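Local atomic coordinates of Two-component system sensor histidine kinase (Bacteroides thetaiotaomicron, PDB entry 3OTT), a protein that probably senses saccharides outside the cell and relays the signal through a histidine kinase to transcription, this chain being its extracellular beta-propeller and beta-sandwich part. Residues 495-500 with 506-511; 520-525 with 530-535; 539-542 with 547-550. All blocks are in the same frame, centred on the assembly; numbering follows the deposited sequence.

In the fold
Two successive four-stranded blades of a beta-propeller hold these contacts. Interaction 1 pairs the last two strands of the blade built from 474-508. Interactions 2 and 3 follow in order along the chain and belong to the next blade, 519-552: interaction 2 joins its first two strands, interaction 3 its last two. Strands 530-534 and 537-542 are neighbours in that sheet, and the centres of interactions 2 and 3 lie about 10 Å apart. The centre of interaction 1 is about 14 Å from each. Ile495 of interaction 1 packs on Leu522, Val532 and Ile541, so the two blades are packed together by apolar side chains within the propeller part of the extracellular domain.

Interaction 1 (495-500 with 506-511); sequences IDKINP and TKLFAD
Ile495 and Leu508 exchange two backbone hydrogen bonds, Ile495 N to Leu508 O (3.1 Å) and Leu508 N to Ile495 O (2.9 Å), and Lys497 and Thr506 repeat the pattern two residues along, beyond the non-hydrogen-bonded pair Asp496-Lys507. The strands are antiparallel but splayed, their directions 143° apart. The more deeply buried part of the contact is the Ile495 end. There Phe509, which follows the last paired residue, Leu508, with a positive phi (63°), turns the edge of its ring to Ile495, with CD2 4.4 Å from Ile495 CG1. Met539 and Ile541 of the next blade also touch the ring, while Trp486 of strand 485-489 touches Ile495, Lys497 and Leu508. A branched aliphatic residue and an aromatic ring suit this apolar junction between blades. Towards Thr506 the backbones stay closely paired, but the side chains of Lys497 and Thr506 are partly exposed. The methylene chain of Lys497 lies across Leu508, with CE 4.1 Å from Leu508 CD1, and its charged end makes a long, weak ion pair with Glu546. On the sheet face of Asp496 and Lys507, the lysine chain bends at its last two torsions (chi3 -79°) and returns its amine towards the carboxylate. Asp496 OD1 and Lys507 NZ, 3.9 Å apart, form a long salt bridge, and both hydrogen-bond Ser470 OG. The buried carboxylate is thus probably stabilised as an anion by a shared hydroxyl and a nearby ammonium.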
# COMPACT_ATOMS: atom_id res chain seq x y z
N ILE B 495 -41.96 12.23 -12.78
CA ILE B 495 -41.23 12.97 -11.73
C ILE B 495 -42.21 13.95 -11.07
O ILE B 495 -43.19 14.39 -11.66
CB ILE B 495 -39.91 13.71 -12.27
CG1 ILE B 495 -40.24 14.69 -13.37
CG2 ILE B 495 -38.79 12.70 -12.77
CD1 ILE B 495 -39.00 15.52 -13.84
N ASP B 496 -41.97 14.26 -9.81
CA ASP B 496 -42.90 15.06 -9.06
C ASP B 496 -42.39 16.49 -9.12
O ASP B 496 -41.17 16.70 -9.23
CB ASP B 496 -43.05 14.53 -7.61
CG ASP B 496 -44.05 13.32 -7.50
OD1 ASP B 496 -44.67 12.94 -8.50
OD2 ASP B 496 -44.23 12.74 -6.39
N LYS B 497 -43.32 17.44 -9.09
CA LYS B 497 -43.02 18.86 -9.10
C LYS B 497 -43.66 19.44 -7.85
O LYS B 497 -44.88 19.32 -7.66
CB LYS B 497 -43.56 19.55 -10.36
CG LYS B 497 -43.37 21.11 -10.31
CD LYS B 497 -43.84 21.92 -11.55
CE LYS B 497 -45.35 21.97 -11.70
NZ LYS B 497 -45.93 23.11 -11.03
N ILE B 498 -42.82 20.01 -6.98
CA ILE B 498 -43.29 20.71 -5.81
C ILE B 498 -43.25 22.26 -5.98
O ILE B 498 -42.24 22.85 -6.39
CB ILE B 498 -42.45 20.38 -4.58
CG1 ILE B 498 -42.46 18.90 -4.32
CG2 ILE B 498 -42.98 21.13 -3.33
CD1 ILE B 498 -41.54 18.51 -3.26
N ASN B 499 -44.35 22.90 -5.66
CA ASN B 499 -44.38 24.34 -5.55
C ASN B 499 -44.27 24.60 -4.05
O ASN B 499 -45.22 24.41 -3.33
CB ASN B 499 -45.63 24.92 -6.18
CG ASN B 499 -45.74 26.42 -6.01
OD1 ASN B 499 -45.30 26.97 -4.99
ND2 ASN B 499 -46.35 27.10 -7.00
N PRO B 500 -43.09 24.99 -3.59
CA PRO B 500 -42.77 25.14 -2.19
C PRO B 500 -43.62 26.21 -1.48
O PRO B 500 -43.75 26.15 -0.27
CB PRO B 500 -41.29 25.58 -2.19
CG PRO B 500 -41.04 26.09 -3.53
CD PRO B 500 -42.04 25.52 -4.47
N THR B 506 -47.32 18.05 -7.99
CA THR B 506 -47.90 17.52 -9.21
C THR B 506 -46.99 16.41 -9.83
O THR B 506 -45.77 16.55 -9.84
CB THR B 506 -48.08 18.64 -10.24
OG1 THR B 506 -48.66 19.78 -9.61
CG2 THR B 506 -49.03 18.16 -11.37
N LYS B 507 -47.60 15.35 -10.35
CA LYS B 507 -46.86 14.27 -10.99
C LYS B 507 -46.86 14.52 -12.46
O LYS B 507 -47.93 14.52 -13.02
CB LYS B 507 -47.53 12.92 -10.74
CG LYS B 507 -46.87 11.75 -11.51
CD LYS B 507 -47.62 10.41 -11.29
CE LYS B 507 -47.30 9.76 -9.96
NZ LYS B 507 -45.85 9.49 -9.88
N LEU B 508 -45.69 14.70 -13.08
CA LEU B 508 -45.62 15.00 -14.52
C LEU B 508 -44.84 13.97 -15.38
O LEU B 508 -43.98 13.28 -14.88
CB LEU B 508 -45.04 16.39 -14.73
CG LEU B 508 -45.90 17.60 -14.31
CD1 LEU B 508 -44.95 18.76 -14.18
CD2 LEU B 508 -47.05 17.89 -15.30
N PHE B 509 -45.18 13.87 -16.67
CA PHE B 509 -44.50 12.98 -17.63
C PHE B 509 -44.63 11.50 -17.28
O PHE B 509 -43.78 10.70 -17.69
CB PHE B 509 -43.03 13.45 -17.85
CG PHE B 509 -42.92 14.97 -18.04
CD1 PHE B 509 -43.52 15.59 -19.13
CD2 PHE B 509 -42.31 15.79 -17.07
CE1 PHE B 509 -43.45 17.00 -19.29
CE2 PHE B 509 -42.22 17.17 -17.23
CZ PHE B 509 -42.81 17.78 -18.32
N ALA B 510 -45.66 11.12 -16.53
CA ALA B 510 -45.89 9.73 -16.20
C ALA B 510 -46.41 8.95 -17.42
O ALA B 510 -46.40 7.72 -17.42
CB ALA B 510 -46.90 9.58 -14.98
N ASP B 511 -46.87 9.67 -18.43
CA ASP B 511 -47.38 9.03 -19.62
C ASP B 511 -46.27 8.31 -20.40
O ASP B 511 -46.47 7.22 -20.91
CB ASP B 511 -48.19 10.04 -20.47
CG ASP B 511 -47.34 11.24 -20.96
OD1 ASP B 511 -46.21 11.51 -20.44
OD2 ASP B 511 -47.83 11.94 -21.89

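Interaction 2 (520-525 with 530-535); sequences NYLLCD and LWVGFH
Strands 520-524 and 530-534 run antiparallel, 166° apart, as the first hairpin of their blade. Leu523 and Trp531 form a hydrogen-bonded pair, with Trp531 N 2.7 Å from Leu523 O. Asn520 and Tyr521 both face Gly533 in a classic beta bulge: Asn520 N donates to Gly533 O at 2.8 Å, with Tyr521 N weakly bonded to the same oxygen. Glycine suits the spot, because a beta carbon there would project on the face of Tyr521, only about 3.1 Å from Tyr521 CB. On the face of Leu522, Cys524, Leu530 and Val532, Leu522 CD2 lies 3.9 Å from Val532 CG2, and Cys524 SG touches Leu530 CD1 at 3.8 Å. On the other face Leu523 runs alongside Trp531, its CD1 3.6 Å from Trp531 CD1. Trp531 NE1 donates to Asp525 OD2 at 3.1 Å, nearly straight (170°); OD2 lies in the ring plane, while NE1 approaches from well above the carboxylate plane. Arg584 forms a salt bridge to the same oxygen, and Asp525 OD1 takes Leu529 N. Asp525, Trp531 and Gly533 are spaced as in the D-x-x-G-x-x-W-x-G signature of regulator propeller repeats. Held at both oxygens, the buried carboxylate ties the turn to the indole and helps fix its rotation.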
# COMPACT_ATOMS: atom_id res chain seq x y z
N ASN B 520 -34.32 7.26 -13.62
CA ASN B 520 -33.43 7.00 -12.51
C ASN B 520 -32.31 8.05 -12.41
O ASN B 520 -31.38 7.85 -11.66
CB ASN B 520 -32.81 5.59 -12.60
CG ASN B 520 -31.71 5.52 -13.65
OD1 ASN B 520 -31.89 6.01 -14.78
ND2 ASN B 520 -30.53 4.97 -13.27
N TYR B 521 -32.43 9.17 -13.11
CA TYR B 521 -31.46 10.21 -12.99
C TYR B 521 -32.05 11.54 -13.35
O TYR B 521 -32.82 11.65 -14.32
CB TYR B 521 -30.21 9.99 -13.88
CG TYR B 521 -28.97 10.59 -13.23
CD1 TYR B 521 -28.64 11.93 -13.39
CD2 TYR B 521 -28.13 9.80 -12.41
CE1 TYR B 521 -27.51 12.50 -12.72
CE2 TYR B 521 -27.01 10.34 -11.77
CZ TYR B 521 -26.69 11.69 -11.93
OH TYR B 521 -25.55 12.22 -11.29
N LEU B 522 -31.64 12.57 -12.63
CA LEU B 522 -32.18 13.91 -12.85
C LEU B 522 -31.14 15.02 -12.66
O LEU B 522 -30.32 14.93 -11.79
CB LEU B 522 -33.37 14.12 -11.93
CG LEU B 522 -34.48 15.18 -12.01
CD1 LEU B 522 -34.34 16.12 -10.89
CD2 LEU B 522 -34.78 15.89 -13.34
N LEU B 523 -31.20 16.04 -13.52
CA LEU B 523 -30.31 17.19 -13.48
C LEU B 523 -30.91 18.42 -14.19
O LEU B 523 -31.83 18.29 -15.00
CB LEU B 523 -28.89 16.85 -13.99
CG LEU B 523 -28.38 16.70 -15.42
CD1 LEU B 523 -28.55 17.99 -16.29
CD2 LEU B 523 -26.89 16.35 -15.42
N CYS B 524 -30.41 19.59 -13.81
CA CYS B 524 -30.79 20.87 -14.44
C CYS B 524 -29.53 21.51 -15.00
O CYS B 524 -28.51 21.54 -14.33
CB CYS B 524 -31.41 21.84 -13.43
SG CYS B 524 -32.21 23.37 -14.16
N ASP B 525 -29.63 22.01 -16.23
CA ASP B 525 -28.47 22.56 -16.92
C ASP B 525 -28.47 24.08 -16.74
O ASP B 525 -29.44 24.65 -16.20
CB ASP B 525 -28.42 22.06 -18.39
CG ASP B 525 -29.43 22.72 -19.34
OD1 ASP B 525 -30.14 23.70 -19.00
OD2 ASP B 525 -29.46 22.30 -20.51
N LEU B 530 -34.38 20.70 -17.75
CA LEU B 530 -34.16 19.47 -16.94
C LEU B 530 -33.81 18.29 -17.80
O LEU B 530 -34.43 18.05 -18.81
CB LEU B 530 -35.42 19.09 -16.19
CG LEU B 530 -35.72 19.56 -14.77
CD1 LEU B 530 -35.11 20.87 -14.53
CD2 LEU B 530 -37.21 19.65 -14.57
N TRP B 531 -32.89 17.47 -17.32
CA TRP B 531 -32.53 16.25 -18.01
C TRP B 531 -32.88 15.05 -17.13
O TRP B 531 -32.44 14.98 -15.95
CB TRP B 531 -31.03 16.29 -18.37
CG TRP B 531 -30.73 17.34 -19.41
CD1 TRP B 531 -30.56 18.65 -19.20
CD2 TRP B 531 -30.64 17.14 -20.83
NE1 TRP B 531 -30.33 19.32 -20.40
CE2 TRP B 531 -30.38 18.41 -21.41
CE3 TRP B 531 -30.76 16.01 -21.66
CZ2 TRP B 531 -30.18 18.58 -22.80
CZ3 TRP B 531 -30.58 16.17 -23.02
CH2 TRP B 531 -30.29 17.45 -23.59
N VAL B 532 -33.70 14.14 -17.69
CA VAL B 532 -34.08 12.90 -17.02
C VAL B 532 -33.44 11.68 -17.71
O VAL B 532 -33.49 11.51 -18.94
CB VAL B 532 -35.63 12.72 -16.94
CG1 VAL B 532 -36.02 11.48 -16.01
CG2 VAL B 532 -36.33 13.99 -16.38
N GLY B 533 -32.84 10.81 -16.93
CA GLY B 533 -32.17 9.65 -17.48
C GLY B 533 -33.07 8.47 -17.21
O GLY B 533 -33.69 8.37 -16.13
N PHE B 534 -33.17 7.61 -18.21
CA PHE B 534 -33.80 6.33 -18.08
C PHE B 534 -33.00 5.29 -18.88
O PHE B 534 -32.00 5.62 -19.58
CB PHE B 534 -35.28 6.38 -18.55
CG PHE B 534 -35.48 6.99 -19.92
CD1 PHE B 534 -35.40 6.20 -21.07
CD2 PHE B 534 -35.81 8.33 -20.07
CE1 PHE B 534 -35.61 6.74 -22.35
CE2 PHE B 534 -36.05 8.90 -21.35
CZ PHE B 534 -35.92 8.11 -22.48
N HIS B 535 -33.45 4.05 -18.80
CA HIS B 535 -32.82 2.95 -19.52
C HIS B 535 -32.76 3.20 -21.01
O HIS B 535 -33.78 3.10 -21.67
CB HIS B 535 -33.47 1.59 -19.18
CG HIS B 535 -32.96 1.00 -17.91
ND1 HIS B 535 -33.15 1.60 -16.68
CD2 HIS B 535 -32.20 -0.10 -17.67
CE1 HIS B 535 -32.56 0.89 -15.73
NE2 HIS B 535 -31.99 -0.16 -16.31

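Interaction 3 (539-542 with 547-550); sequences MRIN and SQQS
Met539 meets Gln548 and Ser550 on one face of the hairpin that closes the outer side of this blade. Its CB lies 4.1 Å from Ser550 OG, the hydroxyl of the residue directly opposite. CG stands anti to the backbone N (chi1 169°), which brings it to within 3.5 Å of Gln548 CG. SD lies over that same methylene and the amide carbon of Gln548, at a separation too short to be trusted in detail. The chain then bends, and CE ends 3.6 Å from Gln548 CG with the Phe509 ring of the preceding blade against it. A flexible thioether suits this place, crossing the glutamine chain at about a right angle yet reaching an aromatic ring. The backbones are joined by Arg540 N to Gln549 O (2.7 Å), its return bond, and Asn542 N to Ser547 O (2.8 Å). On the opposite face Arg540 and Gln549 lie side by side, their flat groups turned 62° apart and not hydrogen-bonded; Arg540 NH1 instead donates to the carbonyls of Arg584 and Lys585. One face thus offers mainly aliphatic and thioether surface to the preceding blade, with Gln548 and Ser550 weakly hydrogen-bonded to Glu512, and the other ties the strand to the next blade's loop through neutral acceptors.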
# COMPACT_ATOMS: atom_id res chain seq x y z
N MET B 539 -34.45 12.41 -21.56
CA MET B 539 -35.55 13.27 -21.88
C MET B 539 -35.17 14.68 -21.41
O MET B 539 -34.73 14.86 -20.22
CB MET B 539 -36.80 12.83 -21.11
CG MET B 539 -37.97 13.83 -21.17
SD MET B 539 -39.63 13.08 -20.81
CE MET B 539 -39.83 13.82 -19.31
N ARG B 540 -35.36 15.66 -22.30
CA ARG B 540 -35.12 17.05 -21.97
C ARG B 540 -36.45 17.74 -21.73
O ARG B 540 -37.31 17.70 -22.56
CB ARG B 540 -34.36 17.75 -23.10
CG ARG B 540 -33.98 19.17 -22.75
CD ARG B 540 -33.25 19.90 -23.90
NE ARG B 540 -34.19 20.03 -25.01
CZ ARG B 540 -33.86 20.33 -26.27
NH1 ARG B 540 -32.61 20.53 -26.66
NH2 ARG B 540 -34.81 20.39 -27.15
N ILE B 541 -36.59 18.40 -20.59
CA ILE B 541 -37.81 19.03 -20.18
C ILE B 541 -37.62 20.53 -20.03
O ILE B 541 -36.67 20.96 -19.38
CB ILE B 541 -38.24 18.47 -18.82
CG1 ILE B 541 -38.65 17.01 -18.97
CG2 ILE B 541 -39.42 19.26 -18.21
CD1 ILE B 541 -38.71 16.26 -17.62
N ASN B 542 -38.52 21.32 -20.59
CA ASN B 542 -38.50 22.75 -20.31
C ASN B 542 -39.60 23.12 -19.28
O ASN B 542 -40.78 23.03 -19.56
CB ASN B 542 -38.58 23.56 -21.62
CG ASN B 542 -38.58 25.09 -21.39
OD1 ASN B 542 -38.75 25.60 -20.27
ND2 ASN B 542 -38.44 25.81 -22.49
N SER B 547 -42.90 21.33 -21.49
CA SER B 547 -42.66 20.68 -22.75
C SER B 547 -41.49 19.74 -22.62
O SER B 547 -40.66 19.88 -21.73
CB SER B 547 -42.20 21.72 -23.77
OG SER B 547 -42.63 21.33 -25.04
N GLN B 548 -41.32 18.88 -23.61
CA GLN B 548 -40.50 17.74 -23.40
C GLN B 548 -40.12 17.11 -24.73
O GLN B 548 -40.96 16.95 -25.61
CB GLN B 548 -41.37 16.81 -22.55
CG GLN B 548 -40.86 15.51 -22.30
CD GLN B 548 -41.33 14.55 -23.33
OE1 GLN B 548 -40.56 14.17 -24.22
NE2 GLN B 548 -42.60 14.16 -23.24
N GLN B 549 -38.84 16.76 -24.88
CA GLN B 549 -38.35 16.00 -26.04
C GLN B 549 -37.47 14.85 -25.52
O GLN B 549 -36.82 14.92 -24.47
CB GLN B 549 -37.54 16.92 -26.99
CG GLN B 549 -38.00 16.91 -28.45
CD GLN B 549 -36.99 17.59 -29.41
OE1 GLN B 549 -37.20 18.73 -29.82
NE2 GLN B 549 -35.90 16.89 -29.76
N SER B 550 -37.43 13.78 -26.26
CA SER B 550 -36.87 12.57 -25.76
C SER B 550 -36.10 11.87 -26.86
O SER B 550 -36.48 11.96 -28.01
CB SER B 550 -38.03 11.70 -25.27
OG SER B 550 -37.48 10.67 -24.53